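Local coordinates for protein putative glycoside hydrolase (Bacteroides ovatus, PDB 4ONZ) that is a putative glycoside hydrolase of unknown function, belonging to a clan of beta-propeller proteins and rich in beta strands with very little helix, at residues A106-N109 and F110-Q113; E34-P38 and M39-Q43; K266-G269 and K270-D273; V223-E226 and K227-M231. All blocks are in the same frame, centred on the assembly; numbering follows the deposited sequence.

In the fold
All four contacts are local turns near the rim of a strand-rich chain, their centres 22 to 26 Å from its centre. Contacts 1 and 4 lie at the surface and add bridging waters to their direct bonds; contacts 2 and 3 are partly buried, contact 2 combining a cysteine sulfur, a lysine and backbone bonds, contact 3 an asparagine amide and a serine hydroxyl. Contact 2 closes the hairpin of strands 34-37 and 42-45 and touches contact 1, which leads into helix 111-114, through Pro38 against Ala106. Contacts 3 and 4 stand apart, in loops following strands 258-266 and 221-222 of one mixed sheet, with about 18 Å between their nearest atoms.

Contact 1 (A106-N109 and F110-Q113); sequences AEDN and FKDQ
Lys111 reaches back along the chain and puts its ammonium group on the backbone carbonyl of Asp108, NZ to O 2.7 Å. Its side chain runs extended as far as CE and bends only at the last torsion (chi4 73°), which turns NZ onto that oxygen. Asp108 is a partner twice over: its OD1 takes the N-H of Phe110 at 2.9 Å, the donor standing above the carboxylate plane. The second carboxylate oxygen, OD2, is held by a salt bridge to Lys159 of strand 158-162, so each oxygen has its own donor. The Asp108 carboxylate also abuts the edge of the Phe110 ring, CG in the ring plane and the two planes 80° apart, while Asn109 O lies over one ring face. Farther on, a water donates to both Asn109 O (2.8 Å) and Asp112 OD1 (2.6 Å), tying the loop to the first turn of helix 111-114. Phe110 is the N-cap residue of that helix, and its O accepts Gln113 N at 3.1 Å. Upstream, Glu107 centres an inverse gamma turn. Carbonyls at this surface bend thus find donors in a lysine and a water, and the Asp108 carboxylate, shared between a backbone N-H and Lys159, is probably kept ionised.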
ATOM      1  N   ALA A 106      -7.112  16.943 -10.783  1.00 20.63           N
ATOM      2  CA  ALA A 106      -8.286  17.787 -10.964  1.00 21.97           C
ATOM      3  C   ALA A 106      -7.945  19.274 -10.978  1.00 21.85           C
ATOM      4  O   ALA A 106      -6.778  19.656 -10.919  1.00 20.53           O
ATOM      5  CB  ALA A 106      -9.294  17.480  -9.856  1.00 23.01           C
ATOM      6  N   GLU A 107      -8.979  20.106 -11.110  1.00 22.58           N
ATOM      7  CA  GLU A 107      -8.815  21.552 -11.108  1.00 25.55           C
ATOM      8  C   GLU A 107      -8.768  22.007  -9.658  1.00 24.57           C
ATOM      9  O   GLU A 107      -9.745  22.514  -9.113  1.00 24.45           O
ATOM     10  CB  GLU A 107      -9.938  22.226 -11.904  1.00 30.17           C
ATOM     11  CG  GLU A 107      -9.787  21.958 -13.396  1.00 39.43           C
ATOM     12  CD  GLU A 107     -10.799  22.688 -14.262  1.00 51.86           C
ATOM     13  OE1 GLU A 107     -11.971  22.825 -13.850  1.00 55.80           O
ATOM     14  OE2 GLU A 107     -10.423  23.114 -15.377  1.00 61.33           O
ATOM     15  N   ASP A 108      -7.610  21.799  -9.045  1.00 22.66           N
ATOM     16  CA  ASP A 108      -7.402  22.096  -7.637  1.00 24.49           C
ATOM     17  C   ASP A 108      -6.028  22.733  -7.450  1.00 24.49           C
ATOM     18  O   ASP A 108      -5.359  23.064  -8.434  1.00 23.84           O
ATOM     19  CB  ASP A 108      -7.556  20.798  -6.819  1.00 23.67           C
ATOM     20  CG  ASP A 108      -6.566  19.709  -7.228  1.00 24.93           C
ATOM     21  OD1 ASP A 108      -5.462  20.042  -7.730  1.00 23.09           O
ATOM     22  OD2 ASP A 108      -6.887  18.508  -7.013  1.00 23.39           O
ATOM     23  N   ASN A 109      -5.590  22.871  -6.201  1.00 24.84           N
ATOM     24  CA  ASN A 109      -4.300  23.506  -5.900  1.00 26.36           C
ATOM     25  C   ASN A 109      -3.132  22.538  -5.754  1.00 24.35           C
ATOM     26  O   ASN A 109      -2.150  22.857  -5.095  1.00 24.98           O
ATOM     27  CB  ASN A 109      -4.446  24.365  -4.635  1.00 30.13           C
ATOM     28  CG  ASN A 109      -5.440  25.500  -4.820  1.00 35.64           C
ATOM     29  OD1 ASN A 109      -5.712  25.928  -5.945  1.00 35.23           O
ATOM     30  ND2 ASN A 109      -5.983  26.002  -3.714  1.00 41.40           N
ATOM     31  N   PHE A 110      -3.229  21.370  -6.388  1.00 22.26           N
ATOM     32  CA  PHE A 110      -2.189  20.346  -6.298  1.00 21.98           C
ATOM     33  C   PHE A 110      -1.734  19.874  -7.681  1.00 21.47           C
ATOM     34  O   PHE A 110      -1.188  18.778  -7.832  1.00 20.98           O
ATOM     35  CB  PHE A 110      -2.726  19.178  -5.456  1.00 22.10           C
ATOM     36  CG  PHE A 110      -3.216  19.610  -4.108  1.00 21.66           C
ATOM     37  CD1 PHE A 110      -2.322  19.826  -3.075  1.00 23.00           C
ATOM     38  CD2 PHE A 110      -4.564  19.871  -3.894  1.00 23.06           C
ATOM     39  CE1 PHE A 110      -2.764  20.260  -1.832  1.00 24.30           C
ATOM     40  CE2 PHE A 110      -5.013  20.304  -2.656  1.00 23.04           C
ATOM     41  CZ  PHE A 110      -4.110  20.497  -1.624  1.00 23.89           C
ATOM     42  N   LYS A 111      -1.915  20.730  -8.684  1.00 21.46           N
ATOM     43  CA  LYS A 111      -1.558  20.376 -10.053  1.00 21.93           C
ATOM     44  C   LYS A 111      -0.055  20.178 -10.203  1.00 20.85           C
ATOM     45  O   LYS A 111       0.390  19.355 -10.993  1.00 20.31           O
ATOM     46  CB  LYS A 111      -2.052  21.444 -11.044  1.00 22.19           C
ATOM     47  CG  LYS A 111      -3.551  21.691 -11.000  1.00 23.62           C
ATOM     48  CD  LYS A 111      -3.993  22.570 -12.156  1.00 25.88           C
ATOM     49  CE  LYS A 111      -5.421  23.034 -12.001  1.00 27.75           C
ATOM     50  NZ  LYS A 111      -5.546  24.072 -10.947  1.00 30.20           N
ATOM     51  N   ASP A 112       0.724  20.938  -9.442  1.00 20.96           N
ATOM     52  CA  ASP A 112       2.178  20.811  -9.491  1.00 22.30           C
ATOM     53  C   ASP A 112       2.643  19.413  -9.075  1.00 19.69           C
ATOM     54  O   ASP A 112       3.690  18.956  -9.522  1.00 18.25           O
ATOM     55  CB  ASP A 112       2.866  21.877  -8.614  1.00 24.93           C
ATOM     56  CG  ASP A 112       2.443  21.811  -7.152  1.00 27.99           C
ATOM     57  OD1 ASP A 112       1.226  21.699  -6.880  1.00 28.82           O
ATOM     58  OD2 ASP A 112       3.329  21.878  -6.272  1.00 29.88           O
ATOM     59  N   GLN A 113       1.836  18.742  -8.251  1.00 19.81           N
ATOM     60  CA  GLN A 113       2.160  17.424  -7.683  1.00 18.89           C
ATOM     61  C   GLN A 113       1.689  16.224  -8.491  1.00 19.29           C
ATOM     62  O   GLN A 113       2.428  15.240  -8.596  1.00 18.81           O
ATOM     63  CB  GLN A 113       1.585  17.346  -6.262  1.00 20.86           C
ATOM     64  CG  GLN A 113       2.259  18.355  -5.343  1.00 23.92           C
ATOM     65  CD  GLN A 113       1.503  18.658  -4.066  1.00 26.27           C
ATOM     66  OE1 GLN A 113       0.686  17.869  -3.588  1.00 28.04           O
ATOM     67  NE2 GLN A 113       1.786  19.824  -3.497  1.00 32.35           N
TER
HETATM   68  O   HOH W   1       0.610  22.635  -4.481  1.00 41.88           O

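Contact 2 (E34-P38 and M39-Q43); sequences EFYCP and MRKQQ
The sulfur of Cys37 receives the backbone N-H of Arg40, N to SG 3.3 Å, in an almost straight bond (175° at the hydrogen). SG gets there by standing opposite the Cys37 nitrogen (chi1 180°), which also lays it against Met39 CB, 3.7 Å away. The main chain of Cys37 is used too: its N donates to Gln42 O at 3.0 Å, and its O takes two weak bonds, from Lys41 N at 2.7 Å and from Gln42 N at 3.5 Å. With Lys41 and Gln42 both facing Cys37, this is a G1 beta bulge closing the hairpin of strands 34-37 and 42-45, and Lys41 has the positive phi (56°) expected there. Bent at its last torsion, the Lys41 side chain brings NZ to Pro38 O, 2.9 Å, in the carbonyl plane, and to Met39 O at 3.0 Å. On the face with Gln43, the Tyr36 ring lies obliquely against the Lys41-Gln42 peptide, its OH 3.7 Å from Lys41 CB, while Gln43 NE2 sits at the ring edge. Within the turn, the methyl of Met39, a selenomethionine, lies over the Arg40 guanidinium. Outside this shell, Phe35 on strand 34-37 meets Trp46 and Phe104 edge-to-face.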
ATOM      1  N   GLU A  34     -15.811   5.000 -18.906  1.00 28.41           N
ATOM      2  CA  GLU A  34     -15.401   6.396 -19.097  1.00 28.98           C
ATOM      3  C   GLU A  34     -15.810   7.326 -17.968  1.00 28.03           C
ATOM      4  O   GLU A  34     -16.709   7.017 -17.187  1.00 26.85           O
ATOM      5  CB  GLU A  34     -16.020   6.942 -20.388  1.00 32.01           C
ATOM      6  CG  GLU A  34     -15.485   6.297 -21.649  1.00 34.10           C
ATOM      7  CD  GLU A  34     -16.260   6.681 -22.892  1.00 38.68           C
ATOM      8  OE1 GLU A  34     -17.295   7.383 -22.788  1.00 41.61           O
ATOM      9  OE2 GLU A  34     -15.825   6.265 -23.985  1.00 48.33           O
ATOM     10  N   PHE A  35     -15.093   8.447 -17.862  1.00 26.95           N
ATOM     11  CA  PHE A  35     -15.462   9.543 -16.964  1.00 25.73           C
ATOM     12  C   PHE A  35     -14.930  10.817 -17.611  1.00 26.42           C
ATOM     13  O   PHE A  35     -14.005  10.763 -18.431  1.00 25.56           O
ATOM     14  CB  PHE A  35     -14.958   9.351 -15.518  1.00 25.96           C
ATOM     15  CG  PHE A  35     -13.678  10.090 -15.175  1.00 23.84           C
ATOM     16  CD1 PHE A  35     -12.468   9.747 -15.755  1.00 24.08           C
ATOM     17  CD2 PHE A  35     -13.692  11.095 -14.204  1.00 24.35           C
ATOM     18  CE1 PHE A  35     -11.303  10.415 -15.404  1.00 22.52           C
ATOM     19  CE2 PHE A  35     -12.531  11.764 -13.846  1.00 24.09           C
ATOM     20  CZ  PHE A  35     -11.336  11.426 -14.450  1.00 21.89           C
ATOM     21  N   TYR A  36     -15.529  11.954 -17.274  1.00 26.22           N
ATOM     22  CA  TYR A  36     -15.094  13.223 -17.848  1.00 27.36           C
ATOM     23  C   TYR A  36     -13.930  13.738 -17.007  1.00 26.57           C
ATOM     24  O   TYR A  36     -14.115  14.106 -15.849  1.00 27.00           O
ATOM     25  CB  TYR A  36     -16.224  14.249 -17.907  1.00 28.70           C
ATOM     26  CG  TYR A  36     -15.797  15.503 -18.631  1.00 31.39           C
ATOM     27  CD1 TYR A  36     -15.840  15.576 -20.021  1.00 31.36           C
ATOM     28  CD2 TYR A  36     -15.302  16.599 -17.927  1.00 33.69           C
ATOM     29  CE1 TYR A  36     -15.421  16.718 -20.687  1.00 34.62           C
ATOM     30  CE2 TYR A  36     -14.882  17.743 -18.584  1.00 35.57           C
ATOM     31  CZ  TYR A  36     -14.942  17.799 -19.956  1.00 36.96           C
ATOM     32  OH  TYR A  36     -14.518  18.943 -20.587  1.00 44.93           O
ATOM     33  N   CYS A  37     -12.744  13.755 -17.606  1.00 25.26           N
ATOM     34  CA  CYS A  37     -11.521  14.180 -16.930  1.00 24.36           C
ATOM     35  C   CYS A  37     -11.410  15.693 -16.930  1.00 22.80           C
ATOM     36  O   CYS A  37     -11.406  16.304 -17.993  1.00 21.60           O
ATOM     37  CB  CYS A  37     -10.279  13.578 -17.601  1.00 23.43           C
ATOM     38  SG  CYS A  37      -8.697  14.062 -16.835  1.00 22.67           S
ATOM     39  N   PRO A  38     -11.288  16.301 -15.739  1.00 23.93           N
ATOM     40  CA  PRO A  38     -11.173  17.764 -15.655  1.00 25.47           C
ATOM     41  C   PRO A  38      -9.811  18.287 -16.135  1.00 24.87           C
ATOM     42  O   PRO A  38      -9.690  19.468 -16.459  1.00 28.04           O
ATOM     43  CB  PRO A  38     -11.382  18.061 -14.161  1.00 24.63           C
ATOM     44  CG  PRO A  38     -11.075  16.791 -13.455  1.00 25.07           C
ATOM     45  CD  PRO A  38     -11.278  15.654 -14.413  1.00 24.91           C
HETATM   46  N   MSE A  39      -8.797  17.423 -16.166  1.00 22.82           N
HETATM   47  CA  MSE A  39      -7.464  17.802 -16.640  1.00 21.11           C
HETATM   48  C   MSE A  39      -7.470  17.769 -18.155  1.00 23.12           C
HETATM   49  O   MSE A  39      -7.231  18.793 -18.804  1.00 22.48           O
HETATM   50  CB  MSE A  39      -6.399  16.870 -16.046  1.00 19.74           C
HETATM   51  CG  MSE A  39      -5.017  17.194 -16.607  1.00 18.78           C
HETATM   52 SE   MSE A  39      -3.689  16.000 -15.800  0.75 16.42          SE
HETATM   53  CE  MSE A  39      -4.138  14.375 -16.800  1.00 18.40           C
ATOM     54  N   ARG A  40      -7.779  16.601 -18.723  1.00 23.46           N
ATOM     55  CA  ARG A  40      -7.800  16.407 -20.184  1.00 25.89           C
ATOM     56  C   ARG A  40      -9.008  17.083 -20.838  1.00 26.96           C
ATOM     57  O   ARG A  40      -9.032  17.242 -22.051  1.00 28.67           O
ATOM     58  CB  ARG A  40      -7.873  14.920 -20.556  1.00 28.57           C
ATOM     59  CG  ARG A  40      -6.763  14.015 -20.037  1.00 33.65           C
ATOM     60  CD  ARG A  40      -5.409  14.235 -20.694  1.00 37.69           C
ATOM     61  NE  ARG A  40      -4.457  13.213 -20.233  1.00 43.81           N
ATOM     62  CZ  ARG A  40      -3.129  13.257 -20.383  1.00 45.76           C
ATOM     63  NH1 ARG A  40      -2.536  14.286 -20.976  1.00 47.63           N
ATOM     64  NH2 ARG A  40      -2.380  12.265 -19.906  1.00 47.01           N
ATOM     65  N   LYS A  41     -10.025  17.395 -20.039  1.00 26.22           N
ATOM     66  CA  LYS A  41     -11.228  18.072 -20.511  1.00 28.16           C
ATOM     67  C   LYS A  41     -11.864  17.283 -21.647  1.00 29.85           C
ATOM     68  O   LYS A  41     -12.171  17.827 -22.706  1.00 29.00           O
ATOM     69  CB  LYS A  41     -10.886  19.521 -20.905  1.00 29.07           C
ATOM     70  CG  LYS A  41     -10.390  20.320 -19.706  1.00 28.76           C
ATOM     71  CD  LYS A  41      -9.596  21.559 -20.086  1.00 30.35           C
ATOM     72  CE  LYS A  41      -9.132  22.322 -18.845  1.00 28.76           C
ATOM     73  NZ  LYS A  41      -8.270  21.510 -17.938  1.00 25.38           N
ATOM     74  N   GLN A  42     -12.040  15.987 -21.396  1.00 27.91           N
ATOM     75  CA  GLN A  42     -12.640  15.060 -22.344  1.00 30.17           C
ATOM     76  C   GLN A  42     -12.914  13.734 -21.654  1.00 27.69           C
ATOM     77  O   GLN A  42     -12.412  13.484 -20.553  1.00 25.03           O
ATOM     78  CB  GLN A  42     -11.715  14.830 -23.547  1.00 33.27           C
ATOM     79  CG  GLN A  42     -10.421  14.099 -23.229  1.00 35.88           C
ATOM     80  CD  GLN A  42      -9.492  14.047 -24.427  1.00 42.55           C
ATOM     81  OE1 GLN A  42      -9.099  15.084 -24.962  1.00 48.22           O
ATOM     82  NE2 GLN A  42      -9.128  12.845 -24.848  1.00 44.40           N
ATOM     83  N   GLN A  43     -13.698  12.880 -22.311  1.00 28.14           N
ATOM     84  CA  GLN A  43     -14.005  11.557 -21.777  1.00 26.55           C
ATOM     85  C   GLN A  43     -12.725  10.722 -21.819  1.00 25.29           C
ATOM     86  O   GLN A  43     -12.016  10.710 -22.824  1.00 23.31           O
ATOM     87  CB  GLN A  43     -15.096  10.849 -22.587  1.00 27.66           C
ATOM     88  CG  GLN A  43     -16.430  11.582 -22.705  1.00 29.36           C
ATOM     89  CD  GLN A  43     -17.179  11.772 -21.392  1.00 29.51           C
ATOM     90  OE1 GLN A  43     -16.878  11.132 -20.381  1.00 29.09           O
ATOM     91  NE2 GLN A  43     -18.182  12.653 -21.412  1.00 29.47           N
TER

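Contact 3 (K266-G269 and K270-D273); sequences KNSG and KTGD
Asn267 pairs its side-chain amide with the backbone of Asp273 at both ends: OD1 accepts Asp273 N at 2.9 Å and ND2 donates to Asp273 O at 2.9 Å. The first of these bonds lies in the plane of the amide and uses a lone pair of OD1; the second arrives well above the carbonyl plane of Asp273. Having CG swung opposite the backbone nitrogen (chi1 -165°) carries the amide across the loop, and OD1 ends up 3.3 Å from Gly272 CA. Ser268 adopts a similar first torsion (chi1 170°), sending OG over the bend, where it accepts Lys270 N at 3.0 Å and Thr271 N at 2.9 Å, the latter nearly straight (172°). The bond to Lys270 makes an ST turn; Gly272 N adds a weak bond to Ser268 O at 3.1 Å. Thr271 OG1, tucked between its own nitrogen and carbonyl carbon, stands 3.2 Å from Ser268 OG. Asn267 ND2 has a further acceptor in Pro277 O, and the Asp273 carboxylate turns away to Lys302 and to Asn275 N. In this irregular loop after strand 258-266, buried Asn267 and Ser268 offer OD1 and OG to backbone N-H groups, so much of the bend is held by side-chain acceptors.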
ATOM      1  N   LYS A 266      11.644  -6.813  -4.246  1.00 18.60           N
ATOM      2  CA  LYS A 266      11.828  -7.040  -5.667  1.00 17.32           C
ATOM      3  C   LYS A 266      13.114  -7.850  -5.789  1.00 17.93           C
ATOM      4  O   LYS A 266      14.161  -7.448  -5.271  1.00 17.53           O
ATOM      5  CB  LYS A 266      11.902  -5.726  -6.449  1.00 18.28           C
ATOM      6  CG  LYS A 266      12.049  -5.927  -7.947  1.00 18.05           C
ATOM      7  CD  LYS A 266      12.162  -4.611  -8.705  1.00 19.40           C
ATOM      8  CE  LYS A 266      12.409  -4.862 -10.184  1.00 21.43           C
ATOM      9  NZ  LYS A 266      12.370  -3.614 -10.991  1.00 22.18           N
ATOM     10  N   ASN A 267      13.035  -8.969  -6.511  1.00 17.89           N
ATOM     11  CA  ASN A 267      14.150  -9.903  -6.659  1.00 17.46           C
ATOM     12  C   ASN A 267      15.053  -9.578  -7.848  1.00 17.65           C
ATOM     13  O   ASN A 267      14.568  -9.338  -8.948  1.00 18.03           O
ATOM     14  CB  ASN A 267      13.569 -11.324  -6.833  1.00 17.28           C
ATOM     15  CG  ASN A 267      14.604 -12.418  -6.636  1.00 17.43           C
ATOM     16  OD1 ASN A 267      15.508 -12.300  -5.808  1.00 17.07           O
ATOM     17  ND2 ASN A 267      14.472 -13.506  -7.405  1.00 17.88           N
ATOM     18  N   SER A 268      16.363  -9.542  -7.624  1.00 18.81           N
ATOM     19  CA  SER A 268      17.319  -9.367  -8.719  1.00 20.23           C
ATOM     20  C   SER A 268      17.532 -10.696  -9.436  1.00 20.47           C
ATOM     21  O   SER A 268      17.705 -11.730  -8.794  1.00 19.65           O
ATOM     22  CB  SER A 268      18.684  -8.914  -8.205  1.00 20.83           C
ATOM     23  OG  SER A 268      19.644  -8.973  -9.253  1.00 21.96           O
ATOM     24  N   GLY A 269      17.553 -10.671 -10.762  1.00 21.28           N
ATOM     25  CA  GLY A 269      17.820 -11.896 -11.529  1.00 24.38           C
ATOM     26  C   GLY A 269      19.302 -12.250 -11.548  1.00 25.66           C
ATOM     27  O   GLY A 269      19.685 -13.344 -11.995  1.00 27.33           O
ATOM     28  N   LYS A 270      20.140 -11.327 -11.078  1.00 25.06           N
ATOM     29  CA  LYS A 270      21.593 -11.534 -11.056  1.00 28.84           C
ATOM     30  C   LYS A 270      22.150 -11.774  -9.658  1.00 28.29           C
ATOM     31  O   LYS A 270      23.010 -12.635  -9.469  1.00 27.52           O
ATOM     32  CB  LYS A 270      22.295 -10.340 -11.707  1.00 32.97           C
ATOM     33  CG  LYS A 270      21.837 -10.100 -13.133  1.00 38.73           C
ATOM     34  CD  LYS A 270      22.554  -8.943 -13.805  1.00 46.92           C
ATOM     35  CE  LYS A 270      21.998  -8.733 -15.207  1.00 51.93           C
ATOM     36  NZ  LYS A 270      22.598  -7.556 -15.889  1.00 57.11           N
ATOM     37  N   THR A 271      21.646 -11.042  -8.670  1.00 26.74           N
ATOM     38  CA  THR A 271      22.156 -11.148  -7.307  1.00 26.35           C
ATOM     39  C   THR A 271      21.100 -11.522  -6.274  1.00 26.01           C
ATOM     40  O   THR A 271      21.348 -11.378  -5.076  1.00 26.89           O
ATOM     41  CB  THR A 271      22.774  -9.799  -6.882  1.00 28.68           C
ATOM     42  OG1 THR A 271      21.753  -8.791  -6.858  1.00 28.59           O
ATOM     43  CG2 THR A 271      23.859  -9.385  -7.853  1.00 30.48           C
ATOM     44  N   GLY A 272      19.935 -11.999  -6.719  1.00 23.89           N
ATOM     45  CA  GLY A 272      18.841 -12.334  -5.805  1.00 22.51           C
ATOM     46  C   GLY A 272      18.736 -13.804  -5.476  1.00 23.79           C
ATOM     47  O   GLY A 272      19.727 -14.523  -5.510  1.00 23.46           O
ATOM     48  N   ASP A 273      17.513 -14.244  -5.183  1.00 21.47           N
ATOM     49  CA  ASP A 273      17.232 -15.620  -4.829  1.00 22.56           C
ATOM     50  C   ASP A 273      16.688 -16.348  -6.058  1.00 22.38           C
ATOM     51  O   ASP A 273      15.593 -16.038  -6.545  1.00 21.03           O
ATOM     52  CB  ASP A 273      16.231 -15.650  -3.678  1.00 23.23           C
ATOM     53  CG  ASP A 273      15.997 -17.037  -3.121  1.00 26.27           C
ATOM     54  OD1 ASP A 273      16.201 -18.039  -3.842  1.00 27.73           O
ATOM     55  OD2 ASP A 273      15.591 -17.118  -1.940  1.00 28.63           O
TER

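Contact 4 (V223-E226 and K227-M231); sequences VLDE and KNELM
Asp225 OD1 is gripped by two backbone N-H groups, Glu229 N at 3.0 Å and, more weakly, Lys227 N at 2.8 Å. With CG set between its own nitrogen and carbonyl carbon (chi1 66°), the carboxylate folds over the turn; the Glu229 donor meets OD1 from above the carboxylate plane, 45° out of it. Beneath lies a type I beta turn from Asp225 to Asn228, closed by Asn228 N to Asp225 O at 2.8 Å. The two arms of the loop are then tied by Asp225 N to Glu229 O at 2.8 Å and Met231 N to Val223 O at 3.0 Å, on either side of the bridged pair Leu224 and Leu230. Leu224 CD2 and Leu230 CD2 meet at 4.1 Å. The side chains of Asp225 and Glu229 lie side by side, their carboxylate planes 49° apart; the like charges, 4.4 Å from OD2 to OE1, are probably eased by a water donating to both oxygens and by Lys227 NZ, salt-bridged to Glu229 OE1. The loop follows strand 221-222 at the surface. At its base Val223 pairs through the backbone with Ala211 of strand 210-214, and Leu230 rests on Tyr210 and Phe172; nearer the turn, Arg171, just beyond helix 167-170, donates to Asn228 O.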
ATOM      1  N   VAL A 223      12.309  10.252   9.969  1.00 18.63           N
ATOM      2  CA  VAL A 223      13.212  10.038  11.089  1.00 20.20           C
ATOM      3  C   VAL A 223      14.638  10.076  10.567  1.00 20.94           C
ATOM      4  O   VAL A 223      14.979   9.372   9.610  1.00 19.16           O
ATOM      5  CB  VAL A 223      12.919   8.729  11.841  1.00 20.81           C
ATOM      6  CG1 VAL A 223      13.889   8.544  13.010  1.00 22.37           C
ATOM      7  CG2 VAL A 223      11.485   8.737  12.354  1.00 21.09           C
ATOM      8  N   LEU A 224      15.447  10.918  11.210  1.00 21.24           N
ATOM      9  CA  LEU A 224      16.843  11.141  10.848  1.00 22.26           C
ATOM     10  C   LEU A 224      17.785  10.496  11.858  1.00 24.16           C
ATOM     11  O   LEU A 224      17.453  10.394  13.038  1.00 24.81           O
ATOM     12  CB  LEU A 224      17.122  12.643  10.815  1.00 23.01           C
ATOM     13  CG  LEU A 224      16.257  13.464   9.858  1.00 22.69           C
ATOM     14  CD1 LEU A 224      16.545  14.948  10.010  1.00 23.61           C
ATOM     15  CD2 LEU A 224      16.473  13.024   8.423  1.00 22.97           C
ATOM     16  N   ASP A 225      18.951  10.065  11.388  1.00 25.79           N
ATOM     17  CA  ASP A 225      19.959   9.439  12.259  1.00 27.98           C
ATOM     18  C   ASP A 225      20.980  10.491  12.748  1.00 30.70           C
ATOM     19  O   ASP A 225      20.828  11.691  12.480  1.00 29.66           O
ATOM     20  CB  ASP A 225      20.643   8.254  11.549  1.00 27.17           C
ATOM     21  CG  ASP A 225      21.487   8.673  10.340  1.00 28.92           C
ATOM     22  OD1 ASP A 225      21.849   9.867  10.213  1.00 28.59           O
ATOM     23  OD2 ASP A 225      21.796   7.789   9.518  1.00 29.40           O
ATOM     24  N   GLU A 226      21.995  10.035  13.479  1.00 32.48           N
ATOM     25  CA  GLU A 226      23.057  10.907  14.025  1.00 35.23           C
ATOM     26  C   GLU A 226      23.846  11.694  12.955  1.00 35.37           C
ATOM     27  O   GLU A 226      24.463  12.726  13.262  1.00 38.12           O
ATOM     28  CB  GLU A 226      24.032  10.089  14.889  1.00 39.57           C
ATOM     29  CG  GLU A 226      24.919   9.110  14.118  1.00 44.98           C
ATOM     30  CD  GLU A 226      24.156   7.990  13.419  1.00 48.99           C
ATOM     31  OE1 GLU A 226      23.067   7.596  13.900  1.00 51.45           O
ATOM     32  OE2 GLU A 226      24.655   7.485  12.391  1.00 49.55           O
ATOM     33  N   LYS A 227      23.868  11.173  11.727  1.00 31.81           N
ATOM     34  CA  LYS A 227      24.527  11.837  10.606  0.50 31.74           C
ATOM     35  C   LYS A 227      23.573  12.826   9.919  1.00 29.88           C
ATOM     36  O   LYS A 227      23.912  13.407   8.889  1.00 28.87           O
ATOM     37  CB  LYS A 227      25.018  10.814   9.578  0.50 33.06           C
ATOM     38  CG  LYS A 227      26.082   9.845  10.072  0.50 36.30           C
ATOM     39  CD  LYS A 227      26.479   8.896   8.949  0.50 36.92           C
ATOM     40  CE  LYS A 227      27.012   9.672   7.753  0.50 37.53           C
ATOM     41  NZ  LYS A 227      27.138   8.873   6.495  0.50 35.36           N
ATOM     42  N   ASN A 228      22.378  13.010  10.485  1.00 27.99           N
ATOM     43  CA  ASN A 228      21.369  13.909   9.919  1.00 27.01           C
ATOM     44  C   ASN A 228      20.861  13.381   8.567  1.00 25.19           C
ATOM     45  O   ASN A 228      20.393  14.148   7.713  1.00 24.39           O
ATOM     46  CB  ASN A 228      21.938  15.330   9.781  1.00 29.85           C
ATOM     47  CG  ASN A 228      20.865  16.390   9.644  1.00 32.02           C
ATOM     48  OD1 ASN A 228      19.805  16.285  10.249  1.00 34.02           O
ATOM     49  ND2 ASN A 228      21.155  17.446   8.866  1.00 34.80           N
ATOM     50  N   GLU A 229      20.956  12.066   8.381  1.00 24.62           N
ATOM     51  CA  GLU A 229      20.498  11.408   7.160  1.00 23.77           C
ATOM     52  C   GLU A 229      19.260  10.573   7.455  1.00 22.06           C
ATOM     53  O   GLU A 229      19.023  10.200   8.596  1.00 19.64           O
ATOM     54  CB  GLU A 229      21.590  10.481   6.617  1.00 27.67           C
ATOM     55  CG  GLU A 229      22.823  11.210   6.104  1.00 32.14           C
ATOM     56  CD  GLU A 229      23.869  10.268   5.545  1.00 40.99           C
ATOM     57  OE1 GLU A 229      24.301   9.363   6.278  1.00 44.06           O
ATOM     58  OE2 GLU A 229      24.283  10.448   4.380  1.00 45.98           O
ATOM     59  N   LEU A 230      18.482  10.268   6.418  1.00 22.19           N
ATOM     60  CA  LEU A 230      17.309   9.404   6.583  1.00 21.59           C
ATOM     61  C   LEU A 230      17.764   8.091   7.198  1.00 22.04           C
ATOM     62  O   LEU A 230      18.690   7.448   6.688  1.00 22.16           O
ATOM     63  CB  LEU A 230      16.649   9.133   5.235  1.00 20.65           C
ATOM     64  CG  LEU A 230      16.040  10.343   4.535  1.00 20.99           C
ATOM     65  CD1 LEU A 230      15.688  10.012   3.090  1.00 20.54           C
ATOM     66  CD2 LEU A 230      14.828  10.822   5.319  1.00 21.47           C
HETATM   67  N   MSE A 231      17.107   7.682   8.280  1.00 21.79           N
HETATM   68  CA  MSE A 231      17.465   6.453   8.967  0.60 23.53           C
HETATM   69  C   MSE A 231      16.821   5.248   8.333  1.00 24.32           C
HETATM   70  O   MSE A 231      15.592   5.131   8.316  1.00 22.39           O
HETATM   71  CB  MSE A 231      16.998   6.530  10.415  0.60 26.20           C
HETATM   72  CG  MSE A 231      17.412   5.255  11.141  0.60 29.48           C
HETATM   73 SE   MSE A 231      16.931   5.371  13.037  0.45 32.52          SE
HETATM   74  CE  MSE A 231      15.009   5.091  12.802  0.60 29.96           C
TER
HETATM   75  O   HOH W   2      13.686   7.041   8.776  1.00 20.71           O
HETATM   76  O   HOH W   3      23.413   7.406   7.609  1.00 38.68           O